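Local coordinates for EAL/GGDEF domain protein (Methylococcus capsulatus, PDB 3ICL) that is of unknown function but carries a GGDEF domain, the alpha/beta module with a central mixed sheet widespread in bacterial signalling proteins, at residues V31-L36 with Q137-A142; A67-D72 with A96-K101; G71-R76 with T83-G88; T92-L97 with I125-A130. The protein carries 1 engineered substitution. All blocks are in the same frame, centred on the assembly; numbering follows the deposited sequence.

Contact 1. Residues V31-L36 with Q137-A142. With SO4 (sulfate ion), chain D.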
loop_
_atom_site.group_PDB
_atom_site.type_symbol
_atom_site.label_atom_id
_atom_site.label_comp_id
_atom_site.label_asym_id
_atom_site.label_seq_id
_atom_site.Cartn_x
_atom_site.Cartn_y
_atom_site.Cartn_z
ATOM N N VAL A 31 14.959 -2.555 0.666
ATOM C CA VAL A 31 13.684 -2.400 1.328
ATOM C C VAL A 31 12.919 -1.497 0.379
ATOM O O VAL A 31 13.478 -0.538 -0.161
ATOM C CB VAL A 31 13.824 -1.686 2.688
ATOM C CG1 VAL A 31 12.458 -1.273 3.195
ATOM C CG2 VAL A 31 14.506 -2.599 3.681
ATOM N N VAL A 32 11.657 -1.822 0.143
ATOM C CA VAL A 32 10.832 -1.007 -0.730
ATOM C C VAL A 32 9.524 -0.723 -0.015
ATOM O O VAL A 32 8.944 -1.604 0.624
ATOM C CB VAL A 32 10.540 -1.703 -2.068
ATOM C CG1 VAL A 32 9.647 -0.809 -2.932
ATOM C CG2 VAL A 32 11.846 -2.004 -2.787
ATOM N N LEU A 33 9.071 0.517 -0.128
ATOM C CA LEU A 33 7.844 0.947 0.517
ATOM C C LEU A 33 6.818 1.379 -0.522
ATOM O O LEU A 33 7.119 2.174 -1.415
ATOM C CB LEU A 33 8.158 2.117 1.444
ATOM C CG LEU A 33 7.396 2.300 2.751
ATOM C CD1 LEU A 33 7.488 1.045 3.613
ATOM C CD2 LEU A 33 8.005 3.487 3.475
ATOM N N LEU A 34 5.616 0.827 -0.420
ATOM C CA LEU A 34 4.527 1.196 -1.314
ATOM C C LEU A 34 3.500 1.905 -0.444
ATOM O O LEU A 34 3.213 1.466 0.666
ATOM C CB LEU A 34 3.895 -0.041 -1.969
ATOM C CG LEU A 34 4.536 -0.585 -3.256
ATOM C CD1 LEU A 34 6.009 -0.865 -3.035
ATOM C CD2 LEU A 34 3.806 -1.844 -3.693
ATOM N N PHE A 35 2.971 3.017 -0.939
ATOM C CA PHE A 35 1.965 3.783 -0.217
ATOM C C PHE A 35 0.754 3.750 -1.143
ATOM O O PHE A 35 0.760 4.367 -2.205
ATOM C CB PHE A 35 2.448 5.225 -0.004
ATOM C CG PHE A 35 2.068 5.812 1.334
ATOM C CD1 PHE A 35 0.733 5.884 1.731
ATOM C CD2 PHE A 35 3.048 6.323 2.186
ATOM C CE1 PHE A 35 0.377 6.462 2.957
ATOM C CE2 PHE A 35 2.703 6.904 3.416
ATOM C CZ PHE A 35 1.367 6.974 3.800
ATOM N N LEU A 36 -0.275 3.016 -0.740
ATOM C CA LEU A 36 -1.469 2.858 -1.558
ATOM C C LEU A 36 -2.636 3.712 -1.096
ATOM O O LEU A 36 -2.895 3.851 0.099
ATOM C CB LEU A 36 -1.866 1.382 -1.575
ATOM C CG LEU A 36 -3.045 0.918 -2.429
ATOM C CD1 LEU A 36 -2.856 -0.561 -2.744
ATOM C CD2 LEU A 36 -4.353 1.155 -1.702
ATOM N N GLN A 137 11.745 9.431 5.850
ATOM C CA GLN A 137 12.010 9.944 4.514
ATOM C C GLN A 137 11.428 9.011 3.461
ATOM O O GLN A 137 10.850 9.464 2.472
ATOM C CB GLN A 137 13.514 10.092 4.277
ATOM C CG GLN A 137 14.199 11.067 5.207
ATOM C CD GLN A 137 15.684 11.186 4.924
ATOM O OE1 GLN A 137 16.396 10.181 4.843
ATOM N NE2 GLN A 137 16.160 12.417 4.778
ATOM N N LEU A 138 11.580 7.708 3.679
ATOM C CA LEU A 138 11.076 6.720 2.735
ATOM C C LEU A 138 9.557 6.817 2.597
ATOM O O LEU A 138 9.029 6.858 1.486
ATOM C CB LEU A 138 11.485 5.315 3.182
ATOM C CG LEU A 138 11.571 4.254 2.079
ATOM C CD1 LEU A 138 12.630 4.655 1.049
ATOM C CD2 LEU A 138 11.923 2.909 2.698
ATOM N N LEU A 139 8.863 6.859 3.731
ATOM C CA LEU A 139 7.408 6.961 3.752
ATOM C C LEU A 139 6.918 8.253 3.101
ATOM O O LEU A 139 6.013 8.237 2.264
ATOM C CB LEU A 139 6.905 6.894 5.197
ATOM C CG LEU A 139 6.828 5.499 5.818
ATOM C CD1 LEU A 139 6.767 5.598 7.338
ATOM C CD2 LEU A 139 5.609 4.776 5.257
ATOM N N ARG A 140 7.512 9.373 3.495
ATOM C CA ARG A 140 7.135 10.664 2.937
ATOM C C ARG A 140 7.369 10.698 1.435
ATOM O O ARG A 140 6.579 11.280 0.691
ATOM C CB ARG A 140 7.932 11.781 3.611
ATOM C CG ARG A 140 7.487 12.061 5.036
ATOM C CD ARG A 140 8.380 13.093 5.704
ATOM N NE ARG A 140 8.419 14.352 4.962
ATOM C CZ ARG A 140 9.141 15.407 5.330
ATOM N NH1 ARG A 140 9.881 15.347 6.431
ATOM N NH2 ARG A 140 9.123 16.517 4.604
ATOM N N ASN A 141 8.446 10.070 0.984
ATOM C CA ASN A 141 8.745 10.061 -0.440
ATOM C C ASN A 141 7.783 9.137 -1.194
ATOM O O ASN A 141 7.347 9.459 -2.299
ATOM C CB ASN A 141 10.212 9.665 -0.667
ATOM C CG ASN A 141 11.182 10.782 -0.297
ATOM O OD1 ASN A 141 12.388 10.563 -0.186
ATOM N ND2 ASN A 141 10.655 11.989 -0.112
ATOM N N ALA A 142 7.436 7.996 -0.604
ATOM C CA ALA A 142 6.485 7.096 -1.263
ATOM C C ALA A 142 5.124 7.799 -1.292
ATOM O O ALA A 142 4.355 7.667 -2.246
ATOM C CB ALA A 142 6.376 5.776 -0.494
HETATM S S SO4 D . 11.686 18.600 6.670
HETATM O O1 SO4 D . 11.885 17.969 5.354
HETATM O O2 SO4 D . 11.065 17.643 7.607
HETATM O O3 SO4 D . 12.988 19.038 7.210
HETATM O O4 SO4 D . 10.802 19.771 6.507
#

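Contact 2. Residues A67-D72 with A96-K101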
loop_
_atom_site.group_PDB
_atom_site.type_symbol
_atom_site.label_atom_id
_atom_site.label_comp_id
_atom_site.label_asym_id
_atom_site.label_seq_id
_atom_site.Cartn_x
_atom_site.Cartn_y
_atom_site.Cartn_z
ATOM N N ALA A 67 -1.262 -10.290 -2.433
ATOM C CA ALA A 67 -0.416 -9.846 -3.536
ATOM C C ALA A 67 1.023 -9.540 -3.156
ATOM O O ALA A 67 1.859 -9.345 -4.030
ATOM C CB ALA A 67 -1.051 -8.633 -4.220
ATOM N N VAL A 68 1.321 -9.485 -1.862
ATOM C CA VAL A 68 2.694 -9.232 -1.429
ATOM C C VAL A 68 3.344 -10.576 -1.105
ATOM O O VAL A 68 2.773 -11.618 -1.414
ATOM C CB VAL A 68 2.746 -8.293 -0.189
ATOM C CG1 VAL A 68 2.192 -6.924 -0.566
ATOM C CG2 VAL A 68 1.948 -8.879 0.974
ATOM N N ARG A 69 4.537 -10.566 -0.512
ATOM C CA ARG A 69 5.202 -11.823 -0.177
ATOM C C ARG A 69 5.113 -12.124 1.315
ATOM O O ARG A 69 4.991 -11.217 2.137
ATOM C CB ARG A 69 6.686 -11.802 -0.584
ATOM C CG ARG A 69 6.964 -11.635 -2.084
ATOM C CD ARG A 69 6.911 -10.170 -2.489
ATOM N NE ARG A 69 7.685 -9.349 -1.564
ATOM C CZ ARG A 69 9.010 -9.361 -1.478
ATOM N NH1 ARG A 69 9.722 -10.146 -2.275
ATOM N NH2 ARG A 69 9.622 -8.605 -0.576
ATOM N N ASP A 70 5.169 -13.404 1.664
ATOM C CA ASP A 70 5.124 -13.784 3.067
ATOM C C ASP A 70 6.327 -13.082 3.687
ATOM O O ASP A 70 7.426 -13.127 3.136
ATOM C CB ASP A 70 5.252 -15.302 3.211
ATOM C CG ASP A 70 5.065 -15.771 4.641
ATOM O OD1 ASP A 70 3.979 -15.528 5.210
ATOM O OD2 ASP A 70 6.004 -16.378 5.196
ATOM N N GLY A 71 6.123 -12.414 4.815
ATOM C CA GLY A 71 7.225 -11.698 5.435
ATOM C C GLY A 71 7.065 -10.194 5.269
ATOM O O GLY A 71 7.691 -9.416 5.990
ATOM N N ASP A 72 6.240 -9.778 4.311
ATOM C CA ASP A 72 6.001 -8.352 4.099
ATOM C C ASP A 72 4.941 -7.891 5.099
ATOM O O ASP A 72 4.186 -8.707 5.626
ATOM C CB ASP A 72 5.502 -8.079 2.673
ATOM C CG ASP A 72 6.555 -8.369 1.614
ATOM O OD1 ASP A 72 7.758 -8.416 1.955
ATOM O OD2 ASP A 72 6.174 -8.531 0.435
ATOM N N ALA A 96 8.010 -3.011 -8.307
ATOM C CA ALA A 96 7.083 -2.791 -9.413
ATOM C C ALA A 96 6.182 -3.994 -9.684
ATOM O O ALA A 96 4.991 -3.835 -9.969
ATOM C CB ALA A 96 7.852 -2.415 -10.680
ATOM N N LEU A 97 6.742 -5.197 -9.599
ATOM C CA LEU A 97 5.951 -6.397 -9.844
ATOM C C LEU A 97 4.946 -6.627 -8.720
ATOM O O LEU A 97 3.909 -7.248 -8.931
ATOM C CB LEU A 97 6.859 -7.625 -10.000
ATOM C CG LEU A 97 7.806 -7.586 -11.205
ATOM C CD1 LEU A 97 8.565 -8.907 -11.312
ATOM C CD2 LEU A 97 7.002 -7.331 -12.480
ATOM N N VAL A 98 5.248 -6.124 -7.525
ATOM C CA VAL A 98 4.333 -6.280 -6.398
ATOM C C VAL A 98 3.195 -5.278 -6.578
ATOM O O VAL A 98 2.036 -5.608 -6.372
ATOM C CB VAL A 98 5.049 -6.044 -5.041
ATOM C CG1 VAL A 98 4.041 -6.075 -3.907
ATOM C CG2 VAL A 98 6.096 -7.117 -4.815
ATOM N N ALA A 99 3.528 -4.058 -6.988
ATOM C CA ALA A 99 2.526 -3.037 -7.225
ATOM C C ALA A 99 1.555 -3.499 -8.326
ATOM O O ALA A 99 0.353 -3.227 -8.266
ATOM C CB ALA A 99 3.208 -1.735 -7.645
ATOM N N GLN A 100 2.080 -4.187 -9.337
ATOM C CA GLN A 100 1.241 -4.673 -10.426
ATOM C C GLN A 100 0.300 -5.783 -9.957
ATOM O O GLN A 100 -0.854 -5.855 -10.388
ATOM C CB GLN A 100 2.117 -5.164 -11.581
ATOM C CG GLN A 100 2.705 -4.013 -12.388
ATOM C CD GLN A 100 3.823 -4.441 -13.311
ATOM O OE1 GLN A 100 3.978 -5.624 -13.620
ATOM N NE2 GLN A 100 4.605 -3.476 -13.768
ATOM N N LYS A 101 0.786 -6.632 -9.060
ATOM C CA LYS A 101 -0.025 -7.729 -8.538
ATOM C C LYS A 101 -1.130 -7.177 -7.631
ATOM O O LYS A 101 -2.236 -7.728 -7.568
ATOM C CB LYS A 101 0.860 -8.715 -7.768
ATOM C CG LYS A 101 0.153 -9.992 -7.348
ATOM C CD LYS A 101 1.137 -11.018 -6.803
ATOM C CE LYS A 101 0.453 -12.350 -6.537
ATOM N NZ LYS A 101 1.421 -13.392 -6.099
#

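Contact 3. Residues G71-R76 with T83-G88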
loop_
_atom_site.group_PDB
_atom_site.type_symbol
_atom_site.label_atom_id
_atom_site.label_comp_id
_atom_site.label_asym_id
_atom_site.label_seq_id
_atom_site.Cartn_x
_atom_site.Cartn_y
_atom_site.Cartn_z
ATOM N N GLY A 71 6.123 -12.414 4.815
ATOM C CA GLY A 71 7.225 -11.698 5.435
ATOM C C GLY A 71 7.065 -10.194 5.269
ATOM O O GLY A 71 7.691 -9.416 5.990
ATOM N N ASP A 72 6.240 -9.778 4.311
ATOM C CA ASP A 72 6.001 -8.352 4.099
ATOM C C ASP A 72 4.941 -7.891 5.099
ATOM O O ASP A 72 4.186 -8.707 5.626
ATOM C CB ASP A 72 5.502 -8.079 2.673
ATOM C CG ASP A 72 6.555 -8.369 1.614
ATOM O OD1 ASP A 72 7.758 -8.416 1.955
ATOM O OD2 ASP A 72 6.174 -8.531 0.435
ATOM N N THR A 73 4.881 -6.586 5.355
ATOM C CA THR A 73 3.907 -6.048 6.298
ATOM C C THR A 73 3.026 -4.990 5.647
ATOM O O THR A 73 3.498 -4.177 4.851
ATOM C CB THR A 73 4.609 -5.422 7.524
ATOM O OG1 THR A 73 5.444 -6.404 8.143
ATOM C CG2 THR A 73 3.586 -4.939 8.545
ATOM N N VAL A 74 1.741 -5.015 5.987
ATOM C CA VAL A 74 0.771 -4.062 5.461
ATOM C C VAL A 74 0.046 -3.430 6.646
ATOM O O VAL A 74 -0.308 -4.123 7.596
ATOM C CB VAL A 74 -0.269 -4.769 4.557
ATOM C CG1 VAL A 74 -1.247 -3.760 4.001
ATOM C CG2 VAL A 74 0.433 -5.518 3.436
ATOM N N ALA A 75 -0.162 -2.121 6.598
ATOM C CA ALA A 75 -0.851 -1.420 7.681
ATOM C C ALA A 75 -1.632 -0.231 7.127
ATOM O O ALA A 75 -1.190 0.433 6.196
ATOM C CB ALA A 75 0.153 -0.954 8.726
ATOM N N ARG A 76 -2.792 0.040 7.719
ATOM C CA ARG A 76 -3.654 1.129 7.276
ATOM C C ARG A 76 -3.236 2.470 7.875
ATOM O O ARG A 76 -2.666 2.521 8.965
ATOM C CB ARG A 76 -5.106 0.815 7.667
ATOM C CG ARG A 76 -6.154 1.770 7.102
ATOM C CD ARG A 76 -7.555 1.177 7.245
ATOM N NE ARG A 76 -7.965 1.037 8.640
ATOM C CZ ARG A 76 -8.768 1.889 9.272
ATOM N NH1 ARG A 76 -9.254 2.944 8.632
ATOM N NH2 ARG A 76 -9.083 1.689 10.544
ATOM N N THR A 83 0.177 1.408 4.007
ATOM C CA THR A 83 1.625 1.456 3.843
ATOM C C THR A 83 2.057 0.007 3.719
ATOM O O THR A 83 1.764 -0.820 4.580
ATOM C CB THR A 83 2.344 2.098 5.036
ATOM O OG1 THR A 83 1.884 1.498 6.249
ATOM C CG2 THR A 83 2.090 3.610 5.057
ATOM N N ILE A 84 2.748 -0.288 2.631
ATOM C CA ILE A 84 3.190 -1.638 2.343
ATOM C C ILE A 84 4.710 -1.756 2.369
ATOM O O ILE A 84 5.411 -1.098 1.604
ATOM C CB ILE A 84 2.641 -2.049 0.962
ATOM C CG1 ILE A 84 1.111 -2.010 1.019
ATOM C CG2 ILE A 84 3.178 -3.410 0.552
ATOM C CD1 ILE A 84 0.442 -1.775 -0.318
ATOM N N LEU A 85 5.209 -2.602 3.257
ATOM C CA LEU A 85 6.641 -2.824 3.394
ATOM C C LEU A 85 7.079 -4.107 2.706
ATOM O O LEU A 85 6.592 -5.188 3.030
ATOM C CB LEU A 85 7.019 -2.895 4.879
ATOM C CG LEU A 85 8.361 -3.526 5.266
ATOM C CD1 LEU A 85 9.525 -2.799 4.594
ATOM C CD2 LEU A 85 8.504 -3.479 6.784
ATOM N N LEU A 86 7.986 -3.977 1.743
ATOM C CA LEU A 86 8.524 -5.139 1.051
ATOM C C LEU A 86 9.861 -5.412 1.739
ATOM O O LEU A 86 10.841 -4.696 1.548
ATOM C CB LEU A 86 8.710 -4.845 -0.441
ATOM C CG LEU A 86 7.426 -4.427 -1.169
ATOM C CD1 LEU A 86 7.705 -4.354 -2.655
ATOM C CD2 LEU A 86 6.297 -5.420 -0.897
ATOM N N ASN A 87 9.869 -6.456 2.556
ATOM C CA ASN A 87 11.032 -6.838 3.352
ATOM C C ASN A 87 12.094 -7.564 2.527
ATOM O O ASN A 87 12.287 -8.773 2.675
ATOM C CB ASN A 87 10.535 -7.709 4.512
ATOM C CG ASN A 87 11.590 -7.951 5.564
ATOM O OD1 ASN A 87 12.571 -7.215 5.664
ATOM N ND2 ASN A 87 11.380 -8.980 6.376
ATOM N N GLY A 88 12.792 -6.810 1.679
ATOM C CA GLY A 88 13.793 -7.391 0.802
ATOM C C GLY A 88 13.057 -7.680 -0.492
ATOM O O GLY A 88 12.416 -8.720 -0.628
#

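Contact 4. Residues T92-L97 with I125-A130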
loop_
_atom_site.group_PDB
_atom_site.type_symbol
_atom_site.label_atom_id
_atom_site.label_comp_id
_atom_site.label_asym_id
_atom_site.label_seq_id
_atom_site.Cartn_x
_atom_site.Cartn_y
_atom_site.Cartn_z
ATOM N N THR A 92 11.713 -8.320 -7.629
ATOM C CA THR A 92 10.402 -7.689 -7.775
ATOM C C THR A 92 10.556 -6.406 -8.580
ATOM O O THR A 92 9.609 -5.630 -8.707
ATOM C CB THR A 92 9.764 -7.314 -6.414
ATOM O OG1 THR A 92 10.569 -6.317 -5.765
ATOM C CG2 THR A 92 9.644 -8.543 -5.515
ATOM N N LEU A 93 11.752 -6.193 -9.121
ATOM C CA LEU A 93 12.048 -4.991 -9.891
ATOM C C LEU A 93 11.725 -3.775 -9.021
ATOM O O LEU A 93 10.952 -2.893 -9.405
ATOM C CB LEU A 93 11.232 -4.974 -11.194
ATOM C CG LEU A 93 11.589 -6.096 -12.188
ATOM C CD1 LEU A 93 10.670 -6.046 -13.393
ATOM C CD2 LEU A 93 13.039 -5.944 -12.640
ATOM N N ASN A 94 12.322 -3.755 -7.833
ATOM C CA ASN A 94 12.138 -2.672 -6.872
ATOM C C ASN A 94 10.676 -2.462 -6.509
ATOM O O ASN A 94 10.209 -1.321 -6.397
ATOM C CB ASN A 94 12.725 -1.375 -7.433
ATOM C CG ASN A 94 14.184 -1.519 -7.802
ATOM O OD1 ASN A 94 14.557 -1.422 -8.973
ATOM N ND2 ASN A 94 15.019 -1.765 -6.802
ATOM N N GLY A 95 9.958 -3.571 -6.336
ATOM C CA GLY A 95 8.556 -3.509 -5.973
ATOM C C GLY A 95 7.553 -3.315 -7.094
ATOM O O GLY A 95 6.357 -3.445 -6.862
ATOM N N ALA A 96 8.010 -3.011 -8.307
ATOM C CA ALA A 96 7.083 -2.791 -9.413
ATOM C C ALA A 96 6.182 -3.994 -9.684
ATOM O O ALA A 96 4.991 -3.835 -9.969
ATOM C CB ALA A 96 7.852 -2.415 -10.680
ATOM N N LEU A 97 6.742 -5.197 -9.599
ATOM C CA LEU A 97 5.951 -6.397 -9.844
ATOM C C LEU A 97 4.946 -6.627 -8.720
ATOM O O LEU A 97 3.909 -7.248 -8.931
ATOM C CB LEU A 97 6.859 -7.625 -10.000
ATOM C CG LEU A 97 7.806 -7.586 -11.205
ATOM C CD1 LEU A 97 8.565 -8.907 -11.312
ATOM C CD2 LEU A 97 7.002 -7.331 -12.480
ATOM N N ILE A 125 5.767 4.654 -4.870
ATOM C CA ILE A 125 6.777 3.685 -4.454
ATOM C C ILE A 125 8.104 4.324 -4.058
ATOM O O ILE A 125 8.605 5.229 -4.734
ATOM C CB ILE A 125 7.087 2.630 -5.559
ATOM C CG1 ILE A 125 5.872 1.734 -5.830
ATOM C CG2 ILE A 125 8.236 1.742 -5.106
ATOM C CD1 ILE A 125 6.003 0.865 -7.060
ATOM N N ALA A 126 8.782 3.969 -3.069
ATOM C CA ALA A 126 10.047 4.549 -2.627
ATOM C C ALA A 126 11.014 3.405 -2.360
ATOM O O ALA A 126 10.699 2.482 -1.612
ATOM C CB ALA A 126 9.843 5.371 -1.369
ATOM N N VAL A 127 12.188 3.471 -2.977
ATOM C CA VAL A 127 13.203 2.433 -2.822
ATOM C C VAL A 127 14.367 2.918 -1.962
ATOM O O VAL A 127 14.914 3.993 -2.197
ATOM C CB VAL A 127 13.770 2.001 -4.198
ATOM C CG1 VAL A 127 14.688 0.795 -4.035
ATOM C CG2 VAL A 127 12.631 1.689 -5.158
ATOM N N SER A 128 14.741 2.124 -0.967
ATOM C CA SER A 128 15.860 2.479 -0.103
ATOM C C SER A 128 17.133 2.003 -0.792
ATOM O O SER A 128 17.159 0.907 -1.352
ATOM C CB SER A 128 15.733 1.789 1.258
ATOM O OG SER A 128 16.790 2.181 2.121
ATOM N N PRO A 129 18.217 2.799 -0.735
ATOM C CA PRO A 129 18.328 4.103 -0.075
ATOM C C PRO A 129 18.093 5.323 -0.973
ATOM O O PRO A 129 17.882 6.426 -0.475
ATOM C CB PRO A 129 19.750 4.076 0.461
ATOM C CG PRO A 129 20.477 3.434 -0.679
ATOM C CD PRO A 129 19.557 2.281 -1.074
ATOM N N ALA A 130 18.138 5.126 -2.286
ATOM C CA ALA A 130 17.954 6.224 -3.235
ATOM C C ALA A 130 16.796 7.174 -2.911
ATOM O O ALA A 130 16.919 8.394 -3.059
ATOM C CB ALA A 130 17.776 5.666 -4.642
#

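Contact 1. Residues V31-L36 with Q137-A142
Leu33 and Leu139 meet at the heart of this contact, where the CD2 methyl of Leu33 comes to 3.3 Å from Leu139 CD2. That is closer than methyl groups normally pack, so the exact fit is doubtful. The same Leu33 methyl lies 3.9 Å from Leu138 CG and so presses against two consecutive leucines of the helix. Leu138 turns its CG away from its own backbone N (chi1 -155°), which lays CD2 along Leu33 CB and within 4.2 Å of Val31 CG1. The Phe35 side chain crosses Leu139 at about a right angle, ring atom CE2 standing 4.0 Å from Leu139 CD2. Ala142 lies at the ring's edge, its CB near the ring plane and 4.0 Å from Phe35 CB. The CA atoms of Phe35 and Ala142, 5.7 Å apart, mark the closest backbone approach. This is the helix-on-sheet packing of an alpha/beta fold, helix 135-152 lying on the central strand 32-38 of the GGDEF domain; the axes of 32-36 and 137-142 cross at -43°, 7.9 Å apart. Val31, Leu33 and Phe35 face the helix, and helix 10-23 adds Phe13 and Leu17; Val32 and Leu34 point to the other face of the sheet. Arg140, directed outward, holds a sulfate ion, probably from the crystallisation liquor, in its guanidinium plane, with NH1 on O2 at 2.8 Å and NH2 on O1, and also pairs with Glu136. Side chain to side chain, the contacts across the interface are apolar, so cohesion comes from shape and burial, with charge kept outside.

Contact 2. Residues A67-D72 with A96-K101
A small apolar contact, with a salt bridge inside the loop itself, sets the loop 67-72 that follows helix 50-67 against one flank of helix 96-106 at the edge of the fold. Ala67 and Lys101 form one end of it. The aliphatic chain of Lys101, extended beyond CG, runs alongside Ala67: its CG is 3.6 Å from Ala67 CB and its CD 3.3 Å from Ala67 O, so methylene groups do the packing. One helical turn earlier, Val98 presents both methyls. CG1, anti to the backbone N (chi1 174°), meets Val68 CG1 at 3.9 Å, while CG2 touches Arg69 CD at 3.9 Å, the arginine crossing it at about a right angle before its chain bends at chi2 and chi3 back to its own loop. There Asp72 OD2 accepts twice: from Arg69 NE at 2.6 Å, on the syn lone pair and as a salt bridge, and from Arg69 N at 2.8 Å, from above the carboxylate plane. A weak bond from Arg69 NH2 to Asp72 OD1 adds to this grip. The backbone between the two residues makes a type II turn, closed by Asp72 N to Arg69 O at 2.9 Å, with Gly71 in its positive-phi position. The paired charges probably hold the arginine chain still against the valine. Arg69 NH2 also reaches Gly88 O, and Val68 and Val98 rest on Ile84 and Leu86, placing the contact over strand 81-86, between the end of helix 50-67 and the start of helix 96-106.

Contact 3. Residues G71-R76 with T83-G88
Asp72 OD1 takes the N-H of Asn87 at 2.9 Å, met from above the plane of the carboxylate that Arg69 holds by a salt bridge. This clasp closes the open end of the beta hairpin formed by strands 73-77 and 81-86, the hairpin whose turn carries the signature sequence in GGDEF domains. Beside it, the CD2 methyl of Leu86 lies 3.4 Å from Asp72 OD2, lining the carboxylate with hydrocarbon on that side. The strands run antiparallel, at 169°. Thr73 and Leu85 form one hydrogen-bonded pair, in which Leu85 N gives the straighter bond, 2.8 Å to Thr73 O with 174° at the hydrogen. Ala75 and Thr83 form the next, Thr83 N standing 2.8 Å from Ala75 O. Both pairs put their side chains on the face covered by helix 10-23. There two arginines of that helix take up the hydroxyls, Arg16 that of Thr73 and Arg10 that of Thr83, so these buried polar groups have partners. Thr83 OG1 lies between the backbone N and the carbonyl carbon (chi1 50°), which brings it beside Ala75, 3.9 Å from Ala75 CB. On the other face, beneath helix 50-67 and its Ile64, the non-hydrogen-bonded pair Val74 and Ile84 lie side by side and point the same way, with Val74 CG1 4.2 Å from Ile84 CG1.

Contact 4. Residues T92-L97 with I125-A130
Asn94 holds its CG away from its carbonyl carbon (chi1 -56°), while Val127 extends CG1 opposite its own backbone N (chi1 -173°), and these two choices let the side chains cross at about a right angle. Asn94 ND2 then rests 3.8 Å from Val127 CG1, and Asn94 CB 3.8 Å from Val127 CG2: the amide turns its NH2 end to one methyl while CB meets the other. The backbone takes part as well, since Ile125 brings CG2 to 3.9 Å from Asn94 O, and its CD1 lies 4.3 Å from Gly95 O. In the fold, this is where the connection out of strand 81-86 turns into helix 96-106, above the end of strand 121-127. Leu93 to Ala96 make a type I' turn, with Asn94 and Gly95 as its central residues, both at positive phi, and Gly95 stands at the N-cap of the helix. Thr92 fixes the turn from the side: its OG1 accepts the N-H of Gly95 at 2.9 Å, an ST motif, and is also bonded to Ala89 O. Two backbone bonds complete the corner, Ala96 N to Leu93 O at 3.1 Å and Leu97 N to Thr92 O at 3.0 Å. The turn, so bonded, probably helps to set how the carbonyls of Asn94 and Gly95 face Ile125. On the strand side, Ile125 also touches Val32 and Leu34 of one neighbouring strand and Tyr157 and Phe159 of the other. Val127 packs on Pro30, which also touches Asn94, and its backbone N bonds to Asp131 OD1.

In the fold
Contacts 1 and 3 lie in the buried core, contact 2 toward the surface, and contact 4 at a largely buried helix start. Strand 32-38, used by contact 1, sits between strand 81-86 of contact 3 and strand 121-127 of contact 4, joined to both by backbone hydrogen bonds. Contact 1 covers one face of this sheet with helix 135-152; contacts 2 and 4 place helix 96-106 over the other, where Leu34 reaches Val98 and Ala99. Contacts 2 and 3 share Gly71 and Asp72. The chemistry follows the place: side-chain packing in contact 1, regular backbone bonding in contact 3, a salt bridge beside apolar contacts in contact 2, and van der Waals contact beside a tight turn leading into a helix in contact 4.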